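Local coordinates for protein viral CASP8 and FADD-like apoptosis regulator (Molluscum contagiosum virus subtype 1, PDB 2BBR) that inhibits death-receptor-induced apoptosis by interfering with caspase-8 recruitment and activation at the host death-inducing signaling complex, and also suppresses host NF-kappa-B activation, at residues Val61-Val66 against Thr90-Arg95; Glu138-Leu143 against Ser155-Met160. One frame throughout, in Å; residues are numbered along the deposited sequence.

Contact 1: Val61-Val66 against Thr90-Arg95; sequences VEMLYV and TSFLTR. With AZI (azide ion), chain B.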
loop_
_atom_site.group_PDB
_atom_site.type_symbol
_atom_site.label_atom_id
_atom_site.label_comp_id
_atom_site.label_asym_id
_atom_site.label_seq_id
_atom_site.Cartn_x
_atom_site.Cartn_y
_atom_site.Cartn_z
ATOM N N VAL A 61 5.582 -9.145 8.268
ATOM C CA VAL A 61 5.410 -8.318 9.452
ATOM C C VAL A 61 4.990 -6.906 9.040
ATOM O O VAL A 61 4.088 -6.320 9.641
ATOM C CB VAL A 61 6.712 -8.296 10.283
ATOM C CG1 VAL A 61 6.675 -7.181 11.313
ATOM C CG2 VAL A 61 6.885 -9.638 10.985
ATOM N N GLU A 62 5.621 -6.365 8.001
ATOM C CA GLU A 62 5.263 -5.026 7.535
ATOM C C GLU A 62 3.830 -5.007 7.020
ATOM O O GLU A 62 3.078 -4.069 7.287
ATOM C CB GLU A 62 6.200 -4.559 6.423
ATOM C CG GLU A 62 7.583 -4.194 6.899
ATOM C CD GLU A 62 8.300 -3.301 5.910
ATOM O OE1 GLU A 62 9.072 -3.823 5.078
ATOM O OE2 GLU A 62 8.073 -2.077 5.962
ATOM N N MET A 63 3.452 -6.035 6.265
ATOM C CA MET A 63 2.092 -6.103 5.752
ATOM C C MET A 63 1.084 -6.067 6.889
ATOM O O MET A 63 0.124 -5.300 6.851
ATOM C CB MET A 63 1.881 -7.380 4.944
ATOM C CG MET A 63 2.624 -7.411 3.631
ATOM S SD MET A 63 2.352 -8.963 2.780
ATOM C CE MET A 63 3.465 -8.778 1.390
ATOM N N LEU A 64 1.300 -6.900 7.901
ATOM C CA LEU A 64 0.375 -6.937 9.031
ATOM C C LEU A 64 0.356 -5.612 9.789
ATOM O O LEU A 64 -0.696 -5.169 10.249
ATOM C CB LEU A 64 0.729 -8.092 9.974
ATOM C CG LEU A 64 0.558 -9.495 9.375
ATOM C CD1 LEU A 64 1.030 -10.540 10.375
ATOM C CD2 LEU A 64 -0.900 -9.722 8.997
ATOM N N TYR A 65 1.516 -4.981 9.922
ATOM C CA TYR A 65 1.583 -3.701 10.614
ATOM C C TYR A 65 0.767 -2.647 9.865
ATOM O O TYR A 65 -0.024 -1.917 10.462
ATOM C CB TYR A 65 3.030 -3.230 10.723
ATOM C CG TYR A 65 3.170 -1.935 11.488
ATOM C CD1 TYR A 65 3.296 -1.934 12.875
ATOM C CD2 TYR A 65 3.131 -0.704 10.829
ATOM C CE1 TYR A 65 3.377 -0.740 13.589
ATOM C CE2 TYR A 65 3.210 0.494 11.536
ATOM C CZ TYR A 65 3.333 0.464 12.916
ATOM O OH TYR A 65 3.404 1.645 13.623
ATOM N N VAL A 66 0.962 -2.574 8.553
ATOM C CA VAL A 66 0.238 -1.608 7.740
ATOM C C VAL A 66 -1.272 -1.837 7.838
ATOM O O VAL A 66 -2.048 -0.884 7.809
ATOM C CB VAL A 66 0.695 -1.681 6.260
ATOM C CG1 VAL A 66 -0.188 -0.801 5.387
ATOM C CG2 VAL A 66 2.148 -1.234 6.150
ATOM N N THR A 90 12.410 -2.707 5.764
ATOM C CA THR A 90 13.449 -3.702 5.503
ATOM C C THR A 90 13.049 -4.825 4.546
ATOM O O THR A 90 13.658 -5.894 4.553
ATOM C CB THR A 90 13.964 -4.347 6.818
ATOM O OG1 THR A 90 12.935 -5.159 7.397
ATOM C CG2 THR A 90 14.385 -3.273 7.814
ATOM N N SER A 91 12.028 -4.593 3.727
ATOM C CA SER A 91 11.595 -5.600 2.759
ATOM C C SER A 91 11.370 -4.920 1.415
ATOM O O SER A 91 11.697 -3.745 1.248
ATOM C CB SER A 91 10.303 -6.285 3.218
ATOM O OG SER A 91 9.175 -5.445 3.037
ATOM N N PHE A 92 10.803 -5.648 0.459
ATOM C CA PHE A 92 10.559 -5.087 -0.866
ATOM C C PHE A 92 9.511 -3.974 -0.841
ATOM O O PHE A 92 9.481 -3.127 -1.730
ATOM C CB PHE A 92 10.099 -6.186 -1.827
ATOM C CG PHE A 92 8.653 -6.559 -1.671
ATOM C CD1 PHE A 92 7.668 -5.920 -2.419
ATOM C CD2 PHE A 92 8.269 -7.528 -0.751
ATOM C CE1 PHE A 92 6.326 -6.240 -2.252
ATOM C CE2 PHE A 92 6.928 -7.856 -0.577
ATOM C CZ PHE A 92 5.953 -7.209 -1.330
ATOM N N LEU A 93 8.649 -3.977 0.172
ATOM C CA LEU A 93 7.596 -2.966 0.256
ATOM C C LEU A 93 8.151 -1.551 0.207
ATOM O O LEU A 93 9.163 -1.240 0.833
ATOM C CB LEU A 93 6.773 -3.169 1.528
ATOM C CG LEU A 93 5.998 -4.493 1.572
ATOM C CD1 LEU A 93 5.552 -4.772 2.993
ATOM C CD2 LEU A 93 4.812 -4.450 0.620
ATOM N N THR A 94 7.476 -0.689 -0.541
ATOM C CA THR A 94 7.929 0.686 -0.679
ATOM C C THR A 94 7.135 1.654 0.182
ATOM O O THR A 94 5.972 1.410 0.514
ATOM C CB THR A 94 7.835 1.155 -2.144
ATOM O OG1 THR A 94 6.463 1.149 -2.558
ATOM C CG2 THR A 94 8.651 0.239 -3.051
ATOM N N ARG A 95 7.779 2.753 0.550
ATOM C CA ARG A 95 7.121 3.776 1.341
ATOM C C ARG A 95 5.914 4.305 0.562
ATOM O O ARG A 95 4.874 4.602 1.147
ATOM C CB ARG A 95 8.105 4.903 1.657
ATOM C CG ARG A 95 7.488 6.144 2.280
ATOM C CD ARG A 95 6.685 5.861 3.535
ATOM N NE ARG A 95 6.263 7.123 4.136
ATOM C CZ ARG A 95 5.301 7.246 5.042
ATOM N NH1 ARG A 95 4.645 6.177 5.467
ATOM N NH2 ARG A 95 4.993 8.447 5.514
HETATM N N1 AZI B . 6.827 1.951 7.176
HETATM N N2 AZI B . 6.204 2.490 6.341
HETATM N N3 AZI B . 5.587 3.084 5.552
HETATM O O HOH W 1 10.144 -2.042 3.424
#
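E62 lays its CB against the methyl CD1 of L93, 3.5 Å away, while its carboxylate runs on to the backbone turn at S91. The segment 61-66 belongs to helix 57-66 of the first death effector domain; 90-95 is the loop that leads into helix 95-104, and its S91 forms an ST turn, OG accepting from L93 N at 3.3 Å. The same hydroxyl donates to E62 OE1 at 2.6 Å, reaching that oxygen on its anti side, 33° out of the carboxylate plane. With chi1 at 75°, S91 OG stands between its own backbone N and carbonyl carbon, where it accepts from L93 N while donating to E62. A water that accepts from S91 N lies 2.7 Å from E62 OE1, with L93 O also within bonding distance; it has more acceptors in reach than protons to give. E62 OE2 forms a salt bridge with K98 and accepts from G89 N; the buried carboxylate thus ties its helix to the loop and, through K98, to helix 95-104, and the lysine probably stabilises its charge. Beside these polar groups, L93 CD1 also packs on M63 CG at 4.0 Å, and M63, extended beyond CG, brings CE to the edge of the F92 ring near its plane. L93 CG lies over one face of that ring, 4.0 Å above the plane and displaced toward the rim. At the start of helix 95-104, R95 NH1 donates to N3 of an azide ion, probably from the crystallisation liquor, at 3.2 Å with an N-H...N angle of 147°.

Contact 2: Glu138-Leu143 against Ser155-Met160; sequences ELVLAL and SVLADM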
loop_
_atom_site.group_PDB
_atom_site.type_symbol
_atom_site.label_atom_id
_atom_site.label_comp_id
_atom_site.label_asym_id
_atom_site.label_seq_id
_atom_site.Cartn_x
_atom_site.Cartn_y
_atom_site.Cartn_z
ATOM N N GLU A 138 -7.770 1.749 -5.029
ATOM C CA GLU A 138 -8.197 1.580 -6.408
ATOM C C GLU A 138 -8.146 2.934 -7.123
ATOM O O GLU A 138 -7.826 3.001 -8.309
ATOM C CB GLU A 138 -9.586 0.932 -6.440
ATOM C CG GLU A 138 -9.503 -0.553 -6.060
ATOM C CD GLU A 138 -10.826 -1.180 -5.645
ATOM O OE1 GLU A 138 -10.863 -2.419 -5.492
ATOM O OE2 GLU A 138 -11.816 -0.451 -5.455
ATOM N N LEU A 139 -8.431 4.012 -6.399
ATOM C CA LEU A 139 -8.342 5.355 -6.966
ATOM C C LEU A 139 -6.869 5.630 -7.301
ATOM O O LEU A 139 -6.553 6.162 -8.368
ATOM C CB LEU A 139 -8.846 6.397 -5.962
ATOM C CG LEU A 139 -8.576 7.867 -6.296
ATOM C CD1 LEU A 139 -9.211 8.228 -7.630
ATOM C CD2 LEU A 139 -9.122 8.754 -5.183
ATOM N N VAL A 140 -5.966 5.263 -6.395
ATOM C CA VAL A 140 -4.541 5.471 -6.636
ATOM C C VAL A 140 -4.092 4.718 -7.889
ATOM O O VAL A 140 -3.410 5.281 -8.745
ATOM C CB VAL A 140 -3.692 5.027 -5.420
ATOM C CG1 VAL A 140 -2.201 5.130 -5.750
ATOM C CG2 VAL A 140 -4.029 5.892 -4.214
ATOM N N LEU A 141 -4.482 3.455 -8.013
ATOM C CA LEU A 141 -4.091 2.692 -9.190
ATOM C C LEU A 141 -4.663 3.309 -10.464
ATOM O O LEU A 141 -3.989 3.341 -11.494
ATOM C CB LEU A 141 -4.532 1.231 -9.059
ATOM C CG LEU A 141 -3.787 0.417 -7.993
ATOM C CD1 LEU A 141 -4.343 -0.999 -7.963
ATOM C CD2 LEU A 141 -2.294 0.390 -8.291
ATOM N N ALA A 142 -5.898 3.795 -10.401
ATOM C CA ALA A 142 -6.513 4.416 -11.570
ATOM C C ALA A 142 -5.706 5.643 -11.999
ATOM O O ALA A 142 -5.475 5.861 -13.191
ATOM C CB ALA A 142 -7.952 4.804 -11.265
ATOM N N LEU A 143 -5.280 6.445 -11.029
ATOM C CA LEU A 143 -4.478 7.627 -11.328
ATOM C C LEU A 143 -3.121 7.212 -11.892
ATOM O O LEU A 143 -2.611 7.840 -12.819
ATOM C CB LEU A 143 -4.284 8.474 -10.066
ATOM C CG LEU A 143 -5.533 9.186 -9.533
ATOM C CD1 LEU A 143 -5.281 9.667 -8.114
ATOM C CD2 LEU A 143 -5.912 10.344 -10.442
ATOM N N SER A 155 2.049 14.693 -6.349
ATOM C CA SER A 155 1.508 16.035 -6.170
ATOM C C SER A 155 0.051 16.183 -6.599
ATOM O O SER A 155 -0.681 16.973 -6.011
ATOM C CB SER A 155 2.374 17.075 -6.898
ATOM O OG SER A 155 2.369 16.874 -8.296
ATOM N N VAL A 156 -0.378 15.438 -7.614
ATOM C CA VAL A 156 -1.769 15.532 -8.044
ATOM C C VAL A 156 -2.672 15.084 -6.897
ATOM O O VAL A 156 -3.692 15.719 -6.611
ATOM C CB VAL A 156 -2.039 14.665 -9.296
ATOM C CG1 VAL A 156 -3.538 14.581 -9.560
ATOM C CG2 VAL A 156 -1.329 15.270 -10.502
ATOM N N LEU A 157 -2.297 13.990 -6.242
ATOM C CA LEU A 157 -3.070 13.489 -5.116
ATOM C C LEU A 157 -2.977 14.444 -3.931
ATOM O O LEU A 157 -3.955 14.650 -3.214
ATOM C CB LEU A 157 -2.578 12.103 -4.700
ATOM C CG LEU A 157 -3.385 10.921 -5.237
ATOM C CD1 LEU A 157 -2.691 9.619 -4.882
ATOM C CD2 LEU A 157 -4.794 10.963 -4.651
ATOM N N ALA A 158 -1.796 15.018 -3.714
ATOM C CA ALA A 158 -1.627 15.977 -2.626
ATOM C C ALA A 158 -2.560 17.162 -2.871
ATOM O O ALA A 158 -3.200 17.665 -1.944
ATOM C CB ALA A 158 -0.182 16.451 -2.558
ATOM N N ASP A 159 -2.632 17.604 -4.125
ATOM C CA ASP A 159 -3.497 18.719 -4.499
ATOM C C ASP A 159 -4.958 18.385 -4.226
ATOM O O ASP A 159 -5.724 19.232 -3.764
ATOM C CB ASP A 159 -3.357 19.059 -5.987
ATOM C CG ASP A 159 -2.005 19.640 -6.340
ATOM O OD1 ASP A 159 -1.314 20.161 -5.441
ATOM O OD2 ASP A 159 -1.646 19.590 -7.534
ATOM N N MET A 160 -5.349 17.154 -4.537
ATOM C CA MET A 160 -6.718 16.717 -4.311
ATOM C C MET A 160 -7.036 16.738 -2.819
ATOM O O MET A 160 -8.116 17.169 -2.411
ATOM C CB MET A 160 -6.916 15.311 -4.883
ATOM C CG MET A 160 -6.936 15.272 -6.406
ATOM S SD MET A 160 -6.681 13.627 -7.125
ATOM C CE MET A 160 -8.005 12.698 -6.340
#
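L157 and L143 bury the most surface here and meet across a helix pair in the second death effector domain, part of its helical bundle. Helix segment 138-143 faces segment 155-160 with the axes 11.7 Å apart and their directions 132° from one another, far enough for whole side chains to fill the gap. L143 CD1 rests against the flank of L157, 3.7 Å from both CG and CD2, the two side chains meeting at a slant. The other branch of L157, CD1, turns to V140 and lies 4.0 Å from its CG2, with the side chains at about a right angle. L157 therefore touches two residues about one helical turn apart, V140 and L143. M160, third in buried area, points toward the opposite helix and offers its thioether: SD is 4.3 Å from L143 CD1, and CE is the same distance from L139 CD2. Beyond the pair, M100 of helix 95-104 touches both V140 and L157, and L115 of helix 109-122 touches both L139 and M160, so two further helices join the same packing. No hydrogen bond links the segments: branched aliphatic tips and one thioether meet by dispersion, which implies that across these segments the attraction is van der Waals contact and burial of hydrocarbon, without directional bonds.

In the fold
Contact 1 and contact 2 lie on opposite sides of the chain's centre, their own centres about 21 Å apart and their nearest atoms about 10 Å apart, without touching. Contact 1 is partly buried and joins a helix of the first domain to the loop leading into helix 95-104; in contact 2, which pairs two helices inside the second, every touching residue is buried. Helix 95-104 connects their surroundings, through K98 at contact 1 and M100 at contact 2. Chemistry follows place: the helix-loop junction combines a carboxylate, hydroxyl and water with apolar packing, whereas the helix-helix pair relies on aliphatic and thioether groups alone.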